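Local coordinates for O-methyltransferase family 2 (Planctopirus limnophila, PDB 5I2H), which probably transfers methyl groups from S-adenosylmethionine to hydroxyl groups of small molecules, probably as a dimer, and is seen here with the flavone apigenin bound, at residues Lys7-Phe12 and Val214-Pro219; Glu48-Leu53 and Glu87-Pro92; Pro262-Leu267 and Gly290-Gly295. All coordinates share one frame; numbering follows the deposited sequence.

Interaction 1. Residues Lys7-Phe12 and Val214-Pro219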
loop_
_atom_site.group_PDB
_atom_site.type_symbol
_atom_site.label_atom_id
_atom_site.label_comp_id
_atom_site.label_asym_id
_atom_site.label_seq_id
_atom_site.Cartn_x
_atom_site.Cartn_y
_atom_site.Cartn_z
ATOM N N LYS A 7 -4.673 33.121 12.991
ATOM C CA LYS A 7 -4.484 31.976 12.108
ATOM C C LYS A 7 -5.702 31.812 11.211
ATOM O O LYS A 7 -6.836 31.732 11.701
ATOM C CB LYS A 7 -4.254 30.718 12.945
ATOM C CG LYS A 7 -3.982 29.470 12.131
ATOM C CD LYS A 7 -3.636 28.273 13.035
ATOM C CE LYS A 7 -3.398 27.035 12.164
ATOM N NZ LYS A 7 -2.207 27.270 11.283
ATOM N N ASP A 8 -5.462 31.743 9.899
ATOM C CA ASP A 8 -6.526 31.669 8.893
ATOM C C ASP A 8 -6.989 30.225 8.728
ATOM O O ASP A 8 -6.239 29.396 8.209
ATOM C CB ASP A 8 -5.992 32.227 7.579
ATOM C CG ASP A 8 -7.059 32.345 6.486
ATOM O OD1 ASP A 8 -8.186 31.813 6.611
ATOM O OD2 ASP A 8 -6.747 33.017 5.474
ATOM N N ALA A 9 -8.219 29.909 9.153
ATOM C CA ALA A 9 -8.746 28.552 9.019
ATOM C C ALA A 9 -9.620 28.385 7.779
ATOM O O ALA A 9 -10.192 27.297 7.575
ATOM C CB ALA A 9 -9.551 28.148 10.274
ATOM N N LEU A 10 -9.727 29.427 6.938
ATOM C CA LEU A 10 -10.584 29.375 5.755
ATOM C C LEU A 10 -9.823 29.234 4.451
ATOM O O LEU A 10 -10.417 28.801 3.450
ATOM C CB LEU A 10 -11.465 30.629 5.667
ATOM C CG LEU A 10 -12.476 30.744 6.818
ATOM C CD1 LEU A 10 -13.231 32.060 6.724
ATOM C CD2 LEU A 10 -13.458 29.554 6.861
ATOM N N ARG A 11 -8.546 29.593 4.424
ATOM C CA ARG A 11 -7.792 29.477 3.187
ATOM C C ARG A 11 -7.672 28.009 2.799
ATOM O O ARG A 11 -7.321 27.161 3.630
ATOM C CB ARG A 11 -6.412 30.097 3.353
ATOM C CG ARG A 11 -5.570 30.009 2.085
ATOM C CD ARG A 11 -5.288 31.377 1.490
ATOM N NE ARG A 11 -4.209 32.082 2.180
ATOM C CZ ARG A 11 -2.997 32.282 1.680
ATOM N NH1 ARG A 11 -2.089 32.947 2.384
ATOM N NH2 ARG A 11 -2.690 31.826 0.477
ATOM N N PHE A 12 -7.958 27.708 1.533
ATOM C CA PHE A 12 -7.847 26.336 1.057
ATOM C C PHE A 12 -6.376 25.917 1.006
ATOM O O PHE A 12 -5.504 26.737 0.720
ATOM C CB PHE A 12 -8.451 26.175 -0.337
ATOM C CG PHE A 12 -9.896 26.541 -0.419
ATOM C CD1 PHE A 12 -10.815 26.076 0.516
ATOM C CD2 PHE A 12 -10.338 27.367 -1.436
ATOM C CE1 PHE A 12 -12.163 26.418 0.427
ATOM C CE2 PHE A 12 -11.675 27.721 -1.536
ATOM C CZ PHE A 12 -12.594 27.243 -0.604
ATOM N N VAL A 214 -15.737 27.093 10.829
ATOM C CA VAL A 214 -17.106 27.571 10.644
ATOM C C VAL A 214 -17.296 28.919 11.333
ATOM O O VAL A 214 -17.914 29.844 10.778
ATOM C CB VAL A 214 -18.099 26.513 11.164
ATOM C CG1 VAL A 214 -19.523 27.080 11.242
ATOM C CG2 VAL A 214 -18.050 25.292 10.243
ATOM N N LEU A 215 -16.740 29.073 12.533
ATOM C CA LEU A 215 -16.922 30.343 13.239
ATOM C C LEU A 215 -16.214 31.501 12.539
ATOM O O LEU A 215 -16.688 32.644 12.637
ATOM C CB LEU A 215 -16.417 30.248 14.684
ATOM C CG LEU A 215 -17.200 29.309 15.609
ATOM C CD1 LEU A 215 -16.607 29.356 17.047
ATOM C CD2 LEU A 215 -18.709 29.604 15.606
ATOM N N GLN A 216 -15.068 31.259 11.875
ATOM C CA GLN A 216 -14.477 32.332 11.068
ATOM C C GLN A 216 -15.348 32.670 9.867
ATOM O O GLN A 216 -15.428 33.842 9.460
ATOM C CB GLN A 216 -13.066 31.962 10.604
ATOM C CG GLN A 216 -12.056 31.792 11.726
ATOM C CD GLN A 216 -10.658 31.736 11.169
ATOM O OE1 GLN A 216 -10.481 31.495 9.969
ATOM N NE2 GLN A 216 -9.652 31.978 12.015
ATOM N N LYS A 217 -16.011 31.680 9.291
ATOM C CA LYS A 217 -16.869 31.952 8.148
ATOM C C LYS A 217 -18.135 32.695 8.556
ATOM O O LYS A 217 -18.659 33.506 7.782
ATOM C CB LYS A 217 -17.245 30.648 7.461
ATOM C CG LYS A 217 -18.201 30.884 6.292
ATOM C CD LYS A 217 -18.171 29.782 5.322
ATOM C CE LYS A 217 -18.652 30.313 3.958
ATOM N NZ LYS A 217 -17.620 31.161 3.259
ATOM N N TYR A 218 -18.643 32.418 9.759
ATOM C CA TYR A 218 -19.937 32.907 10.225
ATOM C C TYR A 218 -19.699 33.676 11.519
ATOM O O TYR A 218 -19.822 33.119 12.623
ATOM C CB TYR A 218 -20.913 31.753 10.432
ATOM C CG TYR A 218 -21.369 31.068 9.163
ATOM C CD1 TYR A 218 -22.290 31.677 8.312
ATOM C CD2 TYR A 218 -20.891 29.812 8.820
ATOM C CE1 TYR A 218 -22.726 31.053 7.164
ATOM C CE2 TYR A 218 -21.325 29.173 7.666
ATOM C CZ TYR A 218 -22.233 29.797 6.842
ATOM O OH TYR A 218 -22.668 29.154 5.699
ATOM N N PRO A 219 -19.364 34.958 11.425
ATOM C CA PRO A 219 -18.998 35.734 12.628
ATOM C C PRO A 219 -20.110 35.869 13.670
ATOM O O PRO A 219 -19.817 36.234 14.825
ATOM C CB PRO A 219 -18.626 37.102 12.048
ATOM C CG PRO A 219 -18.323 36.840 10.611
ATOM C CD PRO A 219 -19.209 35.730 10.184
HETATM O O HOH W 1 -10.144 33.593 8.289
#
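Ala9 and Leu10 lie in a loop against the C-terminal end of helix 209-217, with Ala9 CA 7.2 Å from Gln216 CA, and Leu10 CA level with Lys217 CA. The chief side chain is Gln216. Its CG sits beside the backbone N (chi1 -64°), and from there the extended chain carries the amide out from the helix to the loop. Both ends of that amide are used. NE2 gives a hydrogen to Lys7 O at 2.8 Å, heading nearly along the C=O axis, with the acceptor only 6° out of the amide plane. OE1 takes a hydrogen from Ala9 N at 2.9 Å, the donor tilted 31° from the carbonyl plane. The amide thus grips the backbone before and after Asp8, and this fixes which way round it lies. Gln216 NE2 also bonds to Thr242 O.

The helix belongs to the Rossmann-like methyltransferase domain and follows strand 199-203. The contact therefore ties the loop ahead of helix 18-24 onto the surface of the methyltransferase domain. A water bridges the two segments, giving one hydrogen to Gln216 OE1 at 2.7 Å and one to Asp8 OD1. The same Asp8 oxygen accepts from Leu10 N at 2.9 Å, closing an Asx turn, and from Arg11 N. These two donors come from one face of the carboxylate.

Leu10 supplies the apolar half. Leu10 and Gln216 run antiparallel to each other, and Leu10 lies across Lys217. Its CD1 reaches 3.8 Å from Lys217 N, and its CD2 lies 4.0 Å from Lys217 CB. Leu10 also touches Ala177 of helix 154-179. Ala9 CB rests 3.5 Å from Gln216 OE1.

Interaction 2. Residues Glu48-Leu53 and Glu87-Pro92; sequences ESPLSL and EIDLTP
Leu51 and Ile88 form a single antiparallel bridge, a hydrogen-bonded pair. Leu51 N gives to Ile88 O at 3.0 Å, and Ile88 N gives to Leu51 O at 2.7 Å. The pairing is consistent with the winged-helix fold of the dimerisation domain, in which strands 80-82 and 88-90 would form the wing. The short extended segment leading into helix 53-60 pairs with the second strand of that hairpin.

Asp89 follows on that strand, and its side chain runs alongside Pro50. Its CB is 4.0 Å from Pro50 CB. Its CG, placed anti to the backbone N (chi1 -160°), comes 3.7 Å from Pro50 CG. At the tip, OD2 is 3.7 Å from Pro50 CG. OD1 lies 3.9 Å from the same carbon, makes a salt bridge with Arg95 and takes a weak bond from Leu90 N. The carboxylate is thus flanked by the proline ring while its charge is met by Arg95. With an alanine at Asp89, Arg95 would probably lose this charged mate, and Pro50 CG would lose its neighbour.

Below the bridge, Ile88 packs by its CD1 on Leu53 CD1. Ile88 has two conformers; the touch is described for one and may differ in the other. Val71 and Leu56 also touch Ile88, and Leu51, pointing away from the strand, packs on Leu46 and Leu56. Ser52 is the N-cap of helix 53-60, its OG bonded to Glu55 N. Glu87 runs out extended beyond its CG over Pro50, and its OE1 stops 3.7 Å from Pro50 CB.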
loop_
_atom_site.group_PDB
_atom_site.type_symbol
_atom_site.label_atom_id
_atom_site.label_comp_id
_atom_site.label_asym_id
_atom_site.label_seq_id
_atom_site.Cartn_x
_atom_site.Cartn_y
_atom_site.Cartn_z
ATOM N N GLU A 48 -14.668 -23.320 -3.518
ATOM C CA GLU A 48 -15.608 -24.429 -3.532
ATOM C C GLU A 48 -16.959 -24.014 -4.069
ATOM O O GLU A 48 -17.604 -24.776 -4.799
ATOM C CB GLU A 48 -15.801 -24.973 -2.128
ATOM C CG GLU A 48 -14.560 -25.398 -1.448
ATOM C CD GLU A 48 -14.885 -26.293 -0.260
ATOM O OE1 GLU A 48 -15.906 -27.014 -0.345
ATOM O OE2 GLU A 48 -14.140 -26.251 0.746
ATOM N N SER A 49 -17.432 -22.839 -3.669
ATOM C CA SER A 49 -18.785 -22.399 -3.954
ATOM C C SER A 49 -18.987 -20.989 -3.414
ATOM O O SER A 49 -18.438 -20.638 -2.361
ATOM C CB SER A 49 -19.799 -23.358 -3.331
ATOM O OG SER A 49 -20.924 -22.643 -2.905
ATOM N N PRO A 50 -19.764 -20.155 -4.101
ATOM C CA PRO A 50 -20.132 -18.861 -3.520
ATOM C C PRO A 50 -20.883 -19.068 -2.209
ATOM O O PRO A 50 -21.572 -20.069 -2.018
ATOM C CB PRO A 50 -21.025 -18.220 -4.593
ATOM C CG PRO A 50 -20.840 -19.011 -5.811
ATOM C CD PRO A 50 -20.364 -20.373 -5.424
ATOM N N LEU A 51 -20.751 -18.101 -1.300
ATOM C CA LEU A 51 -21.419 -18.150 -0.005
ATOM C C LEU A 51 -22.051 -16.810 0.323
ATOM O O LEU A 51 -21.517 -15.754 -0.028
ATOM C CB LEU A 51 -20.462 -18.484 1.138
ATOM C CG LEU A 51 -19.720 -19.795 1.093
ATOM C CD1 LEU A 51 -18.734 -19.830 2.217
ATOM C CD2 LEU A 51 -20.726 -20.994 1.197
ATOM N N SER A 52 -23.167 -16.866 1.044
ATOM C CA SER A 52 -23.731 -15.673 1.649
ATOM C C SER A 52 -22.783 -15.116 2.704
ATOM O O SER A 52 -21.905 -15.818 3.229
ATOM C CB SER A 52 -25.073 -15.988 2.314
ATOM O OG SER A 52 -24.860 -16.589 3.579
ATOM N N LEU A 53 -22.976 -13.832 3.021
ATOM C CA LEU A 53 -22.165 -13.215 4.066
ATOM C C LEU A 53 -22.326 -13.961 5.382
ATOM O O LEU A 53 -21.343 -14.213 6.090
ATOM C CB LEU A 53 -22.546 -11.749 4.229
ATOM C CG LEU A 53 -21.685 -10.990 5.228
ATOM C CD1 LEU A 53 -20.323 -10.623 4.617
ATOM C CD2 LEU A 53 -22.419 -9.771 5.721
ATOM N N GLU A 87 -24.775 -13.237 -2.600
ATOM C CA GLU A 87 -23.682 -14.188 -2.461
ATOM C C GLU A 87 -22.326 -13.551 -2.764
ATOM O O GLU A 87 -22.211 -12.599 -3.549
ATOM C CB GLU A 87 -23.891 -15.378 -3.385
ATOM C CG GLU A 87 -24.935 -16.351 -2.885
ATOM C CD GLU A 87 -24.935 -17.633 -3.674
ATOM O OE1 GLU A 87 -24.631 -17.581 -4.894
ATOM O OE2 GLU A 87 -25.228 -18.692 -3.068
ATOM N N ILE A 88 -21.291 -14.099 -2.136
ATOM C CA ILE A 88 -19.909 -13.654 -2.311
ATOM C C ILE A 88 -19.157 -14.742 -3.071
ATOM O O ILE A 88 -19.185 -15.914 -2.673
ATOM C CB ILE A 88 -19.239 -13.365 -0.957
ATOM C CG1 ILE A 88 -20.045 -12.319 -0.161
ATOM C CG2 ILE A 88 -17.781 -12.917 -1.156
ATOM C CD1 ILE A 88 -19.814 -12.389 1.329
ATOM N N ASP A 89 -18.479 -14.361 -4.151
ATOM C CA ASP A 89 -17.735 -15.310 -4.983
ATOM C C ASP A 89 -16.331 -14.796 -5.301
ATOM O O ASP A 89 -16.040 -13.609 -5.180
ATOM C CB ASP A 89 -18.484 -15.588 -6.290
ATOM C CG ASP A 89 -18.053 -16.882 -6.966
ATOM O OD1 ASP A 89 -17.239 -17.661 -6.388
ATOM O OD2 ASP A 89 -18.548 -17.116 -8.084
ATOM N N LEU A 90 -15.461 -15.704 -5.753
ATOM C CA LEU A 90 -14.167 -15.275 -6.276
ATOM C C LEU A 90 -14.333 -14.635 -7.644
ATOM O O LEU A 90 -15.210 -15.018 -8.421
ATOM C CB LEU A 90 -13.203 -16.457 -6.408
ATOM C CG LEU A 90 -12.896 -17.250 -5.151
ATOM C CD1 LEU A 90 -11.853 -18.348 -5.472
ATOM C CD2 LEU A 90 -12.394 -16.304 -4.049
ATOM N N THR A 91 -13.458 -13.659 -7.949
ATOM C CA THR A 91 -13.240 -13.249 -9.325
ATOM C C THR A 91 -12.239 -14.197 -9.983
ATOM O O THR A 91 -11.498 -14.910 -9.302
ATOM C CB THR A 91 -12.686 -11.830 -9.395
ATOM O OG1 THR A 91 -11.412 -11.857 -8.765
ATOM C CG2 THR A 91 -13.597 -10.828 -8.652
ATOM N N PRO A 92 -12.180 -14.201 -11.311
ATOM C CA PRO A 92 -11.167 -15.029 -11.974
ATOM C C PRO A 92 -9.762 -14.726 -11.504
ATOM O O PRO A 92 -8.956 -15.647 -11.351
ATOM C CB PRO A 92 -11.362 -14.694 -13.463
ATOM C CG PRO A 92 -12.817 -14.333 -13.564
ATOM C CD PRO A 92 -13.161 -13.644 -12.261
#

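Interaction 3. Residues Pro262-Leu267 and Gly290-Gly295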
loop_
_atom_site.group_PDB
_atom_site.type_symbol
_atom_site.label_atom_id
_atom_site.label_comp_id
_atom_site.label_asym_id
_atom_site.label_seq_id
_atom_site.Cartn_x
_atom_site.Cartn_y
_atom_site.Cartn_z
ATOM N N PRO A 262 -27.600 22.932 24.617
ATOM C CA PRO A 262 -28.469 23.374 23.519
ATOM C C PRO A 262 -27.646 23.826 22.328
ATOM O O PRO A 262 -26.640 24.521 22.475
ATOM C CB PRO A 262 -29.253 24.542 24.135
ATOM C CG PRO A 262 -29.243 24.274 25.595
ATOM C CD PRO A 262 -27.880 23.662 25.862
ATOM N N ALA A 263 -28.092 23.434 21.144
ATOM C CA ALA A 263 -27.391 23.742 19.907
ATOM C C ALA A 263 -28.363 23.708 18.746
ATOM O O ALA A 263 -29.368 22.994 18.784
ATOM C CB ALA A 263 -26.261 22.740 19.659
ATOM N N ASP A 264 -28.037 24.471 17.701
ATOM C CA ASP A 264 -28.790 24.398 16.453
ATOM C C ASP A 264 -28.278 23.269 15.560
ATOM O O ASP A 264 -29.066 22.538 14.961
ATOM C CB ASP A 264 -28.682 25.722 15.700
ATOM C CG ASP A 264 -29.350 26.876 16.446
ATOM O OD1 ASP A 264 -30.604 26.891 16.539
ATOM O OD2 ASP A 264 -28.639 27.763 16.939
ATOM N N ASP A 265 -26.962 23.151 15.428
ATOM C CA ASP A 265 -26.305 22.140 14.599
ATOM C C ASP A 265 -25.425 21.290 15.491
ATOM O O ASP A 265 -24.733 21.831 16.365
ATOM C CB ASP A 265 -25.412 22.771 13.533
ATOM C CG ASP A 265 -26.213 23.547 12.484
ATOM O OD1 ASP A 265 -27.335 23.119 12.171
ATOM O OD2 ASP A 265 -25.721 24.572 11.993
ATOM N N ILE A 266 -25.405 19.978 15.243
ATOM C CA ILE A 266 -24.508 19.071 15.952
ATOM C C ILE A 266 -23.639 18.365 14.921
ATOM O O ILE A 266 -24.161 17.760 13.975
ATOM C CB ILE A 266 -25.280 18.068 16.819
ATOM C CG1 ILE A 266 -26.012 18.847 17.911
ATOM C CG2 ILE A 266 -24.314 17.048 17.409
ATOM C CD1 ILE A 266 -26.928 17.986 18.751
ATOM N N LEU A 267 -22.320 18.459 15.092
ATOM C CA LEU A 267 -21.338 17.871 14.182
ATOM C C LEU A 267 -20.743 16.600 14.801
ATOM O O LEU A 267 -20.269 16.605 15.957
ATOM C CB LEU A 267 -20.234 18.893 13.884
ATOM C CG LEU A 267 -19.053 18.387 13.038
ATOM C CD1 LEU A 267 -19.558 17.919 11.648
ATOM C CD2 LEU A 267 -17.961 19.456 12.893
ATOM N N GLY A 290 -32.123 16.308 21.251
ATOM C CA GLY A 290 -32.116 17.663 21.747
ATOM C C GLY A 290 -32.190 18.752 20.702
ATOM O O GLY A 290 -32.190 19.933 21.065
ATOM N N LEU A 291 -32.207 18.406 19.417
ATOM C CA LEU A 291 -32.236 19.435 18.383
ATOM C C LEU A 291 -33.572 20.174 18.382
ATOM O O LEU A 291 -34.635 19.556 18.539
ATOM C CB LEU A 291 -32.007 18.813 17.010
ATOM C CG LEU A 291 -30.578 18.375 16.713
ATOM C CD1 LEU A 291 -30.560 17.648 15.361
ATOM C CD2 LEU A 291 -29.665 19.633 16.731
ATOM N N PRO A 292 -33.556 21.486 18.176
ATOM C CA PRO A 292 -34.803 22.205 17.913
ATOM C C PRO A 292 -35.296 21.894 16.509
ATOM O O PRO A 292 -34.564 21.402 15.666
ATOM C CB PRO A 292 -34.384 23.668 18.033
ATOM C CG PRO A 292 -32.986 23.661 17.474
ATOM C CD PRO A 292 -32.373 22.350 17.984
ATOM N N GLU A 293 -36.560 22.202 16.249
ATOM C CA GLU A 293 -37.050 22.026 14.882
ATOM C C GLU A 293 -36.206 22.898 13.952
ATOM O O GLU A 293 -35.900 24.046 14.274
ATOM C CB GLU A 293 -38.527 22.385 14.789
ATOM C CG GLU A 293 -39.253 21.800 13.580
ATOM C CD GLU A 293 -40.635 22.436 13.388
ATOM O OE1 GLU A 293 -40.688 23.598 12.925
ATOM O OE2 GLU A 293 -41.654 21.790 13.722
ATOM N N GLY A 294 -35.751 22.321 12.840
ATOM C CA GLY A 294 -34.834 23.015 11.967
ATOM C C GLY A 294 -33.386 22.902 12.385
ATOM O O GLY A 294 -32.494 23.377 11.653
ATOM N N GLY A 295 -33.114 22.293 13.536
ATOM C CA GLY A 295 -31.753 21.901 13.840
ATOM C C GLY A 295 -31.226 20.897 12.827
ATOM O O GLY A 295 -31.978 20.225 12.120
HETATM O O HOH W 2 -29.934 21.166 20.631
#
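The carboxylate end of Asp264 reaches the Pro292 ring, OD1 lying 4.1 Å from Pro292 CG; the two side chains run roughly perpendicular. The two carboxylate oxygens are held by backbone: OD1 takes a bond from Lys187 N, and OD2 one from Val199 N. The peptide oxygens of the same loop meet carbon atoms. Ala263 O faces Pro292 CD at 3.2 Å. Asp264 O lies 3.5 Å from Leu291 CD2 and 3.0 Å from Gly295 CA. A CB on Gly295 would probably come too close to this last oxygen.

Pro292 to Gly295 form a type II turn, closed by Gly295 N to Pro292 O at 2.7 Å. Gly294 has the positive phi of its third position. Leu291 CG stands beside its backbone N (chi1 -74°), which brings CD2 to within 3.8 Å of Ile266 CD1, the two side chains meeting at a slant. A water joins the segments, taking a hydrogen from Ala263 N and giving one to Gly290 O at 2.6 Å. Strand 265-269, helix 277-289 and strand 296-301 follow in turn, and the two strands are parallel neighbours: a beta-alpha-beta crossover of the Rossmann-like methyltransferase sheet.

How the interactions relate
Interactions 1 and 3 both involve the Rossmann-like methyltransferase domain. Their centres are about 21 Å apart and their nearest atoms about 6 Å, without touching. Strand 199-203, which leads toward the helix of interaction 1, is also the parallel neighbour of the strand in interaction 3. Interaction 2 lies in the dimerisation domain, across the chain's centre from both, with centres about 49 Å and 45 Å away. Along the chain it is nested inside the loop closed by interaction 1, and interaction 3 follows both. In sequence, the N-terminal residues lie on the methyltransferase domain, the probable winged helix comes next, and the rest of the methyltransferase domain follows.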